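Local coordinates for protein hydrolase, isochorismatase family (Pseudomonas putida, PDB 4L07) that probably hydrolyses the amide of maleamate to give maleate and ammonia, as a member of the isochorismatase-like hydrolase family, at residues Y7-R18 against Y184-T194. Sequence-based numbering, arbitrary orientation.
With SO4 (sulfate ion), chain E.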
ATOM      1  N   TYR A   7      19.467 -14.576  19.801  1.00 21.85           N
ATOM      2  CA  TYR A   7      19.136 -14.289  18.399  1.00 21.87           C
ATOM      3  C   TYR A   7      19.320 -15.518  17.500  1.00 22.02           C
ATOM      4  O   TYR A   7      18.483 -15.797  16.632  1.00 21.92           O
ATOM      5  CB  TYR A   7      19.939 -13.082  17.895  1.00 20.57           C
ATOM      6  CG  TYR A   7      19.275 -11.750  18.182  1.00 20.32           C
ATOM      7  CD1 TYR A   7      18.705 -10.996  17.150  1.00 19.93           C
ATOM      8  CD2 TYR A   7      19.218 -11.240  19.481  1.00 19.94           C
ATOM      9  CE1 TYR A   7      18.093  -9.778  17.412  1.00 20.45           C
ATOM     10  CE2 TYR A   7      18.608 -10.025  19.754  1.00 20.39           C
ATOM     11  CZ  TYR A   7      18.049  -9.297  18.714  1.00 20.46           C
ATOM     12  OH  TYR A   7      17.449  -8.093  18.989  1.00 21.40           O
ATOM     13  N   ASP A   8      20.388 -16.279  17.739  1.00 22.68           N
ATOM     14  CA  ASP A   8      20.615 -17.523  16.998  1.00 23.70           C
ATOM     15  C   ASP A   8      19.475 -18.531  17.199  1.00 22.37           C
ATOM     16  O   ASP A   8      18.944 -19.068  16.232  1.00 21.98           O
ATOM     17  CB  ASP A   8      21.962 -18.151  17.371  1.00 25.96           C
ATOM     18  CG  ASP A   8      22.259 -19.409  16.569  1.00 29.69           C
ATOM     19  OD1 ASP A   8      22.200 -19.356  15.320  1.00 32.50           O
ATOM     20  OD2 ASP A   8      22.545 -20.455  17.188  1.00 32.55           O
ATOM     21  N   ALA A   9      19.092 -18.774  18.451  1.00 22.30           N
ATOM     22  CA  ALA A   9      18.012 -19.718  18.733  1.00 21.97           C
ATOM     23  C   ALA A   9      16.668 -19.245  18.170  1.00 21.64           C
ATOM     24  O   ALA A   9      15.824 -20.069  17.818  1.00 21.87           O
ATOM     25  CB  ALA A   9      17.901 -19.983  20.228  1.00 22.57           C
ATOM     26  N   ALA A  10      16.484 -17.924  18.085  1.00 21.51           N
ATOM     27  CA  ALA A  10      15.259 -17.328  17.542  1.00 21.33           C
ATOM     28  C   ALA A  10      15.204 -17.393  16.012  1.00 21.37           C
ATOM     29  O   ALA A  10      14.203 -17.000  15.402  1.00 21.91           O
ATOM     30  CB  ALA A  10      15.100 -15.889  18.027  1.00 20.84           C
ATOM     31  N   GLY A  11      16.274 -17.897  15.404  1.00 20.41           N
ATOM     32  CA  GLY A  11      16.321 -18.138  13.965  1.00 20.70           C
ATOM     33  C   GLY A  11      16.684 -16.924  13.127  1.00 20.66           C
ATOM     34  O   GLY A  11      16.387 -16.883  11.930  1.00 21.24           O
ATOM     35  N   PHE A  12      17.344 -15.945  13.744  1.00 19.96           N
ATOM     36  CA  PHE A  12      17.780 -14.734  13.035  1.00 21.02           C
ATOM     37  C   PHE A  12      19.180 -14.876  12.439  1.00 21.62           C
ATOM     38  O   PHE A  12      19.917 -15.803  12.776  1.00 21.84           O
ATOM     39  CB  PHE A  12      17.760 -13.527  13.979  1.00 20.57           C
ATOM     40  CG  PHE A  12      16.380 -13.083  14.390  1.00 20.66           C
ATOM     41  CD1 PHE A  12      15.466 -12.610  13.447  1.00 20.78           C
ATOM     42  CD2 PHE A  12      16.010 -13.100  15.730  1.00 20.79           C
ATOM     43  CE1 PHE A  12      14.199 -12.183  13.839  1.00 20.87           C
ATOM     44  CE2 PHE A  12      14.748 -12.674  16.129  1.00 21.36           C
ATOM     45  CZ  PHE A  12      13.841 -12.214  15.180  1.00 20.94           C
ATOM     46  N   GLY A  13      19.538 -13.949  11.555  1.00 21.32           N
ATOM     47  CA  GLY A  13      20.910 -13.823  11.069  1.00 22.23           C
ATOM     48  C   GLY A  13      21.338 -14.774   9.968  1.00 22.39           C
ATOM     49  O   GLY A  13      22.528 -14.864   9.673  1.00 22.99           O
ATOM     50  N   ASN A  14      20.385 -15.481   9.365  1.00 22.22           N
ATOM     51  CA  ASN A  14      20.670 -16.358   8.219  1.00 23.41           C
ATOM     52  C   ASN A  14      21.127 -15.567   6.995  1.00 23.80           C
ATOM     53  O   ASN A  14      20.716 -14.422   6.819  1.00 23.44           O
ATOM     54  CB  ASN A  14      19.438 -17.175   7.839  1.00 23.30           C
ATOM     55  CG  ASN A  14      18.923 -18.018   8.981  1.00 24.24           C
ATOM     56  OD1 ASN A  14      19.481 -19.068   9.288  1.00 25.88           O
ATOM     57  ND2 ASN A  14      17.847 -17.569   9.608  1.00 24.47           N
ATOM     58  N   PRO A  15      21.976 -16.173   6.144  1.00 25.03           N
ATOM     59  CA  PRO A  15      22.435 -15.459   4.948  1.00 24.81           C
ATOM     60  C   PRO A  15      21.355 -15.397   3.874  1.00 24.96           C
ATOM     61  O   PRO A  15      20.469 -16.252   3.836  1.00 24.79           O
ATOM     62  CB  PRO A  15      23.617 -16.305   4.466  1.00 25.44           C
ATOM     63  CG  PRO A  15      23.329 -17.678   4.970  1.00 25.41           C
ATOM     64  CD  PRO A  15      22.619 -17.497   6.281  1.00 25.24           C
ATOM     65  N   VAL A  16      21.418 -14.396   3.003  1.00 25.50           N
ATOM     66  CA  VAL A  16      20.477 -14.377   1.880  1.00 25.46           C
ATOM     67  C   VAL A  16      21.076 -15.046   0.646  1.00 25.50           C
ATOM     68  O   VAL A  16      22.219 -14.773   0.256  1.00 25.08           O
ATOM     69  CB  VAL A  16      19.788 -12.995   1.609  1.00 26.93           C
ATOM     70  CG1 VAL A  16      20.228 -11.905   2.578  1.00 25.82           C
ATOM     71  CG2 VAL A  16      19.879 -12.558   0.146  1.00 25.69           C
ATOM     72  N   SER A  17      20.307 -15.960   0.068  1.00 25.87           N
ATOM     73  CA  SER A  17      20.688 -16.586  -1.182  1.00 26.27           C
ATOM     74  C   SER A  17      20.332 -15.604  -2.282  1.00 26.02           C
ATOM     75  O   SER A  17      19.158 -15.408  -2.590  1.00 26.24           O
ATOM     76  CB  SER A  17      19.959 -17.912  -1.373  1.00 27.65           C
ATOM     77  OG  SER A  17      20.321 -18.503  -2.604  1.00 29.47           O
ATOM     78  N   ARG A  18      21.351 -14.976  -2.856  1.00 25.39           N
ATOM     79  CA  ARG A  18      21.144 -13.877  -3.802  1.00 24.80           C
ATOM     80  C   ARG A  18      20.513 -14.333  -5.115  1.00 24.84           C
ATOM     81  O   ARG A  18      20.799 -15.425  -5.608  1.00 24.89           O
ATOM     82  CB  ARG A  18      22.455 -13.144  -4.054  1.00 24.85           C
ATOM     83  CG  ARG A  18      23.048 -12.559  -2.784  1.00 24.44           C
ATOM     84  CD  ARG A  18      24.446 -12.014  -3.005  1.00 24.91           C
ATOM     85  NE  ARG A  18      25.057 -11.604  -1.745  1.00 25.81           N
ATOM     86  CZ  ARG A  18      26.194 -10.920  -1.652  1.00 25.79           C
ATOM     87  NH1 ARG A  18      26.848 -10.562  -2.752  1.00 25.70           N
ATOM     88  NH2 ARG A  18      26.682 -10.594  -0.463  1.00 26.89           N
ATOM     89  N   TYR A 184      22.836  -3.634  12.762  1.00 20.18           N
ATOM     90  CA  TYR A 184      22.655  -4.857  13.544  1.00 19.95           C
ATOM     91  C   TYR A 184      21.273  -5.461  13.292  1.00 19.67           C
ATOM     92  O   TYR A 184      21.160  -6.646  12.953  1.00 18.67           O
ATOM     93  CB  TYR A 184      22.869  -4.607  15.041  1.00 20.91           C
ATOM     94  CG  TYR A 184      22.581  -5.837  15.882  1.00 21.35           C
ATOM     95  CD1 TYR A 184      23.504  -6.880  15.959  1.00 21.98           C
ATOM     96  CD2 TYR A 184      21.377  -5.968  16.581  1.00 21.44           C
ATOM     97  CE1 TYR A 184      23.247  -8.014  16.716  1.00 22.35           C
ATOM     98  CE2 TYR A 184      21.110  -7.099  17.343  1.00 21.74           C
ATOM     99  CZ  TYR A 184      22.051  -8.115  17.408  1.00 22.17           C
ATOM    100  OH  TYR A 184      21.808  -9.242  18.155  1.00 22.13           O
ATOM    101  N   ASP A 185      20.232  -4.645  13.448  1.00 19.29           N
ATOM    102  CA  ASP A 185      18.862  -5.116  13.225  1.00 19.48           C
ATOM    103  C   ASP A 185      18.662  -5.661  11.814  1.00 19.14           C
ATOM    104  O   ASP A 185      17.982  -6.674  11.628  1.00 19.17           O
ATOM    105  CB  ASP A 185      17.842  -4.008  13.491  1.00 20.21           C
ATOM    106  CG  ASP A 185      17.698  -3.660  14.969  1.00 20.37           C
ATOM    107  OD1 ASP A 185      18.224  -4.378  15.863  1.00 20.10           O
ATOM    108  OD2 ASP A 185      17.030  -2.645  15.231  1.00 20.74           O
ATOM    109  N   ILE A 186      19.228  -4.968  10.824  1.00 18.50           N
ATOM    110  CA  ILE A 186      19.143  -5.408   9.434  1.00 18.46           C
ATOM    111  C   ILE A 186      19.800  -6.784   9.255  1.00 18.66           C
ATOM    112  O   ILE A 186      19.159  -7.713   8.768  1.00 19.13           O
ATOM    113  CB  ILE A 186      19.723  -4.360   8.453  1.00 18.57           C
ATOM    114  CG1 ILE A 186      18.819  -3.121   8.419  1.00 18.87           C
ATOM    115  CG2 ILE A 186      19.869  -4.952   7.055  1.00 18.12           C
ATOM    116  CD1 ILE A 186      19.495  -1.874   7.869  1.00 19.34           C
ATOM    117  N   GLN A 187      21.053  -6.917   9.686  1.00 19.23           N
ATOM    118  CA  GLN A 187      21.784  -8.190   9.584  1.00 19.88           C
ATOM    119  C   GLN A 187      21.037  -9.356  10.250  1.00 20.14           C
ATOM    120  O   GLN A 187      21.025 -10.475   9.735  1.00 19.37           O
ATOM    121  CB  GLN A 187      23.201  -8.047  10.159  1.00 21.23           C
ATOM    122  CG  GLN A 187      24.061  -9.313  10.094  1.00 22.71           C
ATOM    123  CD  GLN A 187      24.224  -9.871   8.689  1.00 23.63           C
ATOM    124  OE1 GLN A 187      24.337  -9.127   7.714  1.00 24.28           O
ATOM    125  NE2 GLN A 187      24.256 -11.202   8.582  1.00 25.94           N
ATOM    126  N   GLN A 188      20.395  -9.078  11.382  1.00 19.79           N
ATOM    127  CA  GLN A 188      19.661 -10.110  12.097  1.00 19.62           C
ATOM    128  C   GLN A 188      18.343 -10.478  11.418  1.00 19.13           C
ATOM    129  O   GLN A 188      18.027 -11.665  11.283  1.00 19.41           O
ATOM    130  CB  GLN A 188      19.411  -9.693  13.554  1.00 20.34           C
ATOM    131  CG  GLN A 188      20.678  -9.626  14.405  1.00 21.74           C
ATOM    132  CD  GLN A 188      21.482 -10.919  14.368  1.00 22.74           C
ATOM    133  OE1 GLN A 188      22.709 -10.895  14.247  1.00 25.46           O
ATOM    134  NE2 GLN A 188      20.796 -12.051  14.451  1.00 21.52           N
ATOM    135  N   LYS A 189      17.599  -9.469  10.964  1.00 18.44           N
ATOM    136  CA  LYS A 189      16.181  -9.668  10.625  1.00 18.78           C
ATOM    137  C   LYS A 189      15.771  -9.428   9.177  1.00 18.48           C
ATOM    138  O   LYS A 189      14.768  -9.988   8.723  1.00 18.72           O
ATOM    139  CB  LYS A 189      15.292  -8.801  11.524  1.00 19.17           C
ATOM    140  CG  LYS A 189      15.515  -9.007  13.015  1.00 19.31           C
ATOM    141  CD  LYS A 189      14.475  -8.256  13.836  1.00 19.04           C
ATOM    142  CE  LYS A 189      14.756  -8.384  15.329  1.00 18.88           C
ATOM    143  NZ  LYS A 189      13.827  -7.551  16.144  1.00 18.67           N
ATOM    144  N   TYR A 190      16.513  -8.591   8.457  1.00 18.36           N
ATOM    145  CA  TYR A 190      15.984  -8.028   7.204  1.00 18.30           C
ATOM    146  C   TYR A 190      16.818  -8.228   5.947  1.00 18.94           C
ATOM    147  O   TYR A 190      16.263  -8.396   4.867  1.00 19.56           O
ATOM    148  CB  TYR A 190      15.649  -6.540   7.378  1.00 18.03           C
ATOM    149  CG  TYR A 190      14.754  -6.259   8.566  1.00 18.07           C
ATOM    150  CD1 TYR A 190      13.489  -6.844   8.675  1.00 18.05           C
ATOM    151  CD2 TYR A 190      15.188  -5.426   9.595  1.00 17.73           C
ATOM    152  CE1 TYR A 190      12.677  -6.592   9.777  1.00 18.05           C
ATOM    153  CE2 TYR A 190      14.383  -5.170  10.694  1.00 17.77           C
ATOM    154  CZ  TYR A 190      13.133  -5.752  10.781  1.00 18.01           C
ATOM    155  OH  TYR A 190      12.341  -5.497  11.882  1.00 18.31           O
ATOM    156  N   GLY A 191      18.139  -8.199   6.066  1.00 18.90           N
ATOM    157  CA  GLY A 191      18.980  -8.330   4.881  1.00 19.58           C
ATOM    158  C   GLY A 191      20.405  -8.675   5.246  1.00 20.48           C
ATOM    159  O   GLY A 191      20.716  -8.842   6.420  1.00 19.72           O
ATOM    160  N   ASP A 192      21.262  -8.805   4.237  1.00 21.09           N
ATOM    161  CA  ASP A 192      22.686  -9.018   4.481  1.00 22.13           C
ATOM    162  C   ASP A 192      23.471  -7.715   4.413  1.00 22.06           C
ATOM    163  O   ASP A 192      23.487  -7.039   3.378  1.00 21.47           O
ATOM    164  CB  ASP A 192      23.263 -10.059   3.509  1.00 24.23           C
ATOM    165  CG  ASP A 192      23.162 -11.488   4.044  1.00 26.28           C
ATOM    166  OD1 ASP A 192      22.720 -11.669   5.200  1.00 26.79           O
ATOM    167  OD2 ASP A 192      23.527 -12.435   3.310  1.00 26.59           O
ATOM    168  N   VAL A 193      24.116  -7.375   5.529  1.00 21.60           N
ATOM    169  CA  VAL A 193      25.027  -6.241   5.604  1.00 22.51           C
ATOM    170  C   VAL A 193      26.391  -6.692   5.096  1.00 23.32           C
ATOM    171  O   VAL A 193      26.941  -7.700   5.553  1.00 23.49           O
ATOM    172  CB  VAL A 193      25.131  -5.672   7.040  1.00 22.22           C
ATOM    173  CG1 VAL A 193      26.095  -4.493   7.102  1.00 22.68           C
ATOM    174  CG2 VAL A 193      23.758  -5.262   7.550  1.00 22.01           C
ATOM    175  N   THR A 194      26.937  -5.926   4.170  1.00 24.16           N
ATOM    176  CA  THR A 194      28.171  -6.274   3.493  1.00 25.38           C
ATOM    177  C   THR A 194      28.895  -4.987   3.107  1.00 25.95           C
ATOM    178  O   THR A 194      28.761  -4.012   3.807  1.00 25.17           O
ATOM    179  CB  THR A 194      27.936  -7.240   2.318  1.00 26.23           C
ATOM    180  OG1 THR A 194      29.189  -7.622   1.744  1.00 25.75           O
ATOM    181  CG2 THR A 194      27.026  -6.628   1.269  1.00 25.88           C
TER
HETATM  182  S   SO4 E 301      10.141  -9.200  15.935  1.00 18.81           S
HETATM  183  O1  SO4 E 301       9.520  -8.008  16.548  1.00 19.28           O
HETATM  184  O2  SO4 E 301      11.370  -8.814  15.216  1.00 20.02           O
HETATM  185  O3  SO4 E 301      10.484 -10.182  16.991  1.00 19.65           O
HETATM  186  O4  SO4 E 301       9.171  -9.836  15.018  1.00 19.41           O
HETATM  187  O   HOH W   1      16.867  -6.378  17.068  1.00 20.47           O
HETATM  188  O   HOH W   2      14.695  -8.219  18.761  1.00 21.90           O
HETATM  189  O   HOH W   3      21.594 -14.522  14.813  1.00 30.41           O
HETATM  190  O   HOH W   4      24.454 -13.144  10.705  1.00 28.92           O
HETATM  191  O   HOH W   5      24.013 -12.816   0.583  1.00 26.70           O
HETATM  192  O   HOH W   6      26.557 -11.379   2.354  1.00 33.13           O
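Tyr7, on the last turn of helix 3-9, turns one ring face to Tyr184, whose OH sits over the ring centre, 3.5 Å from Tyr7 CD2. The pair is a T-shaped stack, the edge of Tyr184 presented to the face of Tyr7 with the planes at 63°. Gln188, its chain bent at chi2 (-54°), lays CG 3.6 Å from Tyr7 CD1, its amide standing almost perpendicular to the ring. The Tyr7 hydroxyl meets two waters, one bridging to Asp185 OD1, the other to Lys189 NZ. Without the ring and hydroxyl, as with an alanine here, the Tyr184 edge would probably lose its aromatic partner and both water bridges would be broken. After the Schellman motif that ends helix 3-9 at Gly11, Phe12 rests obliquely against Lys189, CE1 lying 3.5 Å from Lys189 CG. Extended beyond CG, the lysine runs on over the Phe12 ring face to place NZ 2.9 Å from sulfate O2; Thr145, Cys149 and Arg174 of the second subunit also hold this sulfate. Gly13, at positive phi, gives its N-H to Gln188 O in the carbonyl plane, on a lone pair, at 2.8 Å. Further along, Val16 N donates almost straight (174°) to Asp192 OD2, from above the carboxylate plane. The other carboxylate oxygen, OD1, makes a salt bridge with Lys85 of the second subunit. Arg18 NE reaches Asp192 OD2 through a water, and Arg18 NH2 forms a salt bridge with Asp198. The N-terminal arm is thus strapped along the end of helix 176-189 and past strand 192-194, an outermost strand, within this chain, of the parallel sheet in the alpha/beta fold of isochorismatase-like hydrolases, within the interface with the second subunit.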